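Local coordinates for protein succinate-semialdehyde dehydrogenase (Synechococcus sp., PDB 4ITA) that probably oxidises succinic semialdehyde to succinate with an NADP cofactor, as a member of the aldehyde dehydrogenase family built on a Rossmann fold, at residues A[214-219]-A[227-232]. Numbering follows the deposited sequence.
With NDP (NADPH dihydro-nicotinamide-adenine-dinucleotide phosphate), chain C; EDO (1,2-ethanediol), chain K; EDO (1,2-ethanediol), chain M.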
# COMPACT_ATOMS: atom_id res chain seq x y z
N ALA A 214 1.25 -0.62 14.19
CA ALA A 214 1.96 0.66 14.21
C ALA A 214 3.48 0.46 14.25
O ALA A 214 4.23 1.17 13.58
CB ALA A 214 1.51 1.49 15.40
N SER A 215 3.92 -0.50 15.05
CA SER A 215 5.34 -0.81 15.15
C SER A 215 5.89 -1.31 13.82
O SER A 215 6.88 -0.78 13.30
CB SER A 215 5.57 -1.83 16.26
OG SER A 215 6.96 -2.09 16.41
N LEU A 216 5.25 -2.33 13.25
CA LEU A 216 5.72 -2.90 12.00
C LEU A 216 5.67 -1.88 10.86
O LEU A 216 6.62 -1.76 10.08
CB LEU A 216 4.93 -4.15 11.65
CG LEU A 216 5.28 -4.84 10.33
CD1 LEU A 216 5.37 -6.36 10.49
CD2 LEU A 216 4.26 -4.49 9.24
N ALA A 217 4.57 -1.15 10.76
CA ALA A 217 4.40 -0.23 9.65
C ALA A 217 5.32 0.99 9.74
O ALA A 217 5.81 1.47 8.72
CB ALA A 217 2.94 0.21 9.51
N SER A 218 5.55 1.49 10.95
CA SER A 218 6.48 2.61 11.11
C SER A 218 7.90 2.20 10.74
O SER A 218 8.60 2.93 10.03
CB SER A 218 6.40 3.21 12.52
OG SER A 218 6.79 2.29 13.52
N LEU A 219 8.31 1.00 11.17
CA LEU A 219 9.63 0.47 10.83
C LEU A 219 9.77 0.23 9.33
O LEU A 219 10.79 0.59 8.73
CB LEU A 219 9.93 -0.82 11.60
CG LEU A 219 10.19 -0.68 13.11
CD1 LEU A 219 10.19 -2.05 13.77
CD2 LEU A 219 11.50 0.06 13.39
N THR A 227 3.56 -2.27 2.99
CA THR A 227 2.89 -3.07 4.02
C THR A 227 1.41 -3.26 3.73
O THR A 227 0.83 -2.58 2.89
CB THR A 227 3.01 -2.43 5.41
OG1 THR A 227 2.51 -1.09 5.38
CG2 THR A 227 4.46 -2.41 5.87
N LEU A 228 0.83 -4.20 4.46
CA LEU A 228 -0.60 -4.43 4.48
C LEU A 228 -0.91 -4.69 5.94
O LEU A 228 -0.22 -5.50 6.58
CB LEU A 228 -0.95 -5.65 3.61
CG LEU A 228 -2.45 -5.94 3.40
CD1 LEU A 228 -2.68 -6.71 2.11
CD2 LEU A 228 -3.04 -6.72 4.55
N LEU A 229 -1.91 -4.00 6.49
CA LEU A 229 -2.30 -4.17 7.89
C LEU A 229 -3.76 -4.59 8.00
O LEU A 229 -4.65 -3.90 7.50
CB LEU A 229 -2.10 -2.87 8.68
CG LEU A 229 -0.68 -2.34 8.83
CD1 LEU A 229 -0.69 -1.12 9.74
CD2 LEU A 229 0.25 -3.40 9.40
N GLU A 230 -3.98 -5.72 8.66
CA GLU A 230 -5.30 -6.24 8.96
C GLU A 230 -5.46 -6.19 10.47
O GLU A 230 -4.96 -7.06 11.18
CB GLU A 230 -5.43 -7.68 8.44
CG GLU A 230 -5.35 -7.83 6.91
CD GLU A 230 -6.69 -7.66 6.21
OE1 GLU A 230 -7.72 -7.46 6.90
OE2 GLU A 230 -6.72 -7.74 4.96
N LEU A 231 -6.14 -5.17 10.97
CA LEU A 231 -6.21 -4.97 12.42
C LEU A 231 -7.61 -5.26 12.95
O LEU A 231 -8.43 -5.85 12.26
CB LEU A 231 -5.71 -3.58 12.81
CG LEU A 231 -4.36 -3.19 12.16
CD1 LEU A 231 -3.98 -1.79 12.58
CD2 LEU A 231 -3.23 -4.20 12.49
N GLY A 232 -7.86 -4.85 14.19
CA GLY A 232 -9.10 -5.21 14.85
C GLY A 232 -10.30 -4.38 14.43
O GLY A 232 -10.20 -3.45 13.64
PA NDP C . -1.10 -8.75 19.01
O1A NDP C . -1.01 -7.54 18.12
O2A NDP C . -0.71 -8.65 20.46
O5B NDP C . -0.22 -9.92 18.36
C5B NDP C . -0.31 -10.27 16.98
C4B NDP C . 1.06 -10.63 16.41
O4B NDP C . 1.89 -9.46 16.45
C3B NDP C . 1.80 -11.67 17.24
O3B NDP C . 2.65 -12.44 16.36
C2B NDP C . 2.67 -10.83 18.15
O2B NDP C . 3.83 -11.50 18.63
C1B NDP C . 3.08 -9.75 17.19
N9A NDP C . 3.49 -8.48 17.80
C8A NDP C . 2.97 -7.86 18.88
N7A NDP C . 3.61 -6.69 19.10
C5A NDP C . 4.53 -6.54 18.13
C6A NDP C . 5.54 -5.54 17.75
N6A NDP C . 5.69 -4.42 18.48
N1A NDP C . 6.29 -5.80 16.66
C2A NDP C . 6.14 -6.91 15.92
N3A NDP C . 5.25 -7.86 16.21
C4A NDP C . 4.44 -7.72 17.28
O3 NDP C . -2.63 -9.26 18.81
PN NDP C . -3.71 -9.99 19.78
O1N NDP C . -3.68 -9.41 21.18
O2N NDP C . -3.58 -11.47 19.56
O5D NDP C . -5.09 -9.50 19.11
C5D NDP C . -5.44 -9.93 17.80
C4D NDP C . -5.86 -8.74 16.96
O4D NDP C . -5.82 -9.08 15.57
C3D NDP C . -7.28 -8.29 17.24
O3D NDP C . -7.34 -6.86 17.30
C2D NDP C . -8.02 -8.86 16.05
O2D NDP C . -9.25 -8.16 15.84
C1D NDP C . -7.03 -8.64 14.93
N1N NDP C . -7.37 -9.49 13.78
C2N NDP C . -7.39 -8.96 12.54
C3N NDP C . -8.14 -9.58 11.54
C7N NDP C . -8.16 -9.05 10.14
O7N NDP C . -8.03 -9.85 9.21
N7N NDP C . -8.33 -7.75 9.93
C4N NDP C . -8.97 -10.81 11.84
C5N NDP C . -8.44 -11.48 13.02
C6N NDP C . -7.67 -10.79 13.95
P2B NDP C . 3.90 -12.11 20.11
O1X NDP C . 5.29 -12.68 20.15
O2X NDP C . 3.71 -10.95 21.07
O3X NDP C . 2.84 -13.16 20.24
C1 EDO K . 1.16 1.59 2.87
O1 EDO K . 0.10 1.45 1.91
C2 EDO K . 2.35 0.69 2.51
O2 EDO K . 2.09 -0.02 1.29
C1 EDO M . -7.45 -3.42 17.61
O1 EDO M . -6.65 -3.12 16.46
C2 EDO M . -7.05 -2.49 18.75
O2 EDO M . -5.68 -2.69 19.10
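Leu216 and Ala217 of the helix meet Thr227 and Leu229 of the strand, through carbon-carbon packing without a hydrogen bond between the two segments. Leu216 and Ala217, adjacent on the helix, both direct CB toward the strand, while Ser215 looks to the cofactor instead, its CB 3.4 Å from N6A of the NADPH adenine. At Leu216, CG stands anti to the backbone N (chi1 178°), which swings it toward Thr227; CD2 is the touching branch, 4.0 Å from Thr227 CG2 and 4.2 Å from Leu229 CD2. The Leu216 side chain lies alongside those of Thr227 and Leu229, pointing the other way. Ala217 CB takes the other branch of the same leucine, Leu229 CD1, at 3.9 Å. Thr227 OG1 is satisfied by a hydrogen bond to Tyr435 OH. At the strand's end and in the loop just after it, the NADPH carboxamide nitrogen N7N is gripped twice, by Glu230 OE1 at 3.1 Å, the more bent bond, and by Leu231 O at 3.0 Å, nearly straight at 173°. An alanine in place of Glu230 would probably leave N7N with the Leu231 carbonyl alone in this segment and the carboxamide freer to turn. The short-segment axes come within 9.2 Å at 168°, nearly antiparallel, as befits the crossover helix of the beta-alpha-beta unit of strand 201-207, helix 210-222 and strand 227-230; Leu216 also touches Ala204 and Ile196, and strand 434-435 flanks strand 227-230 opposite strand 201-207.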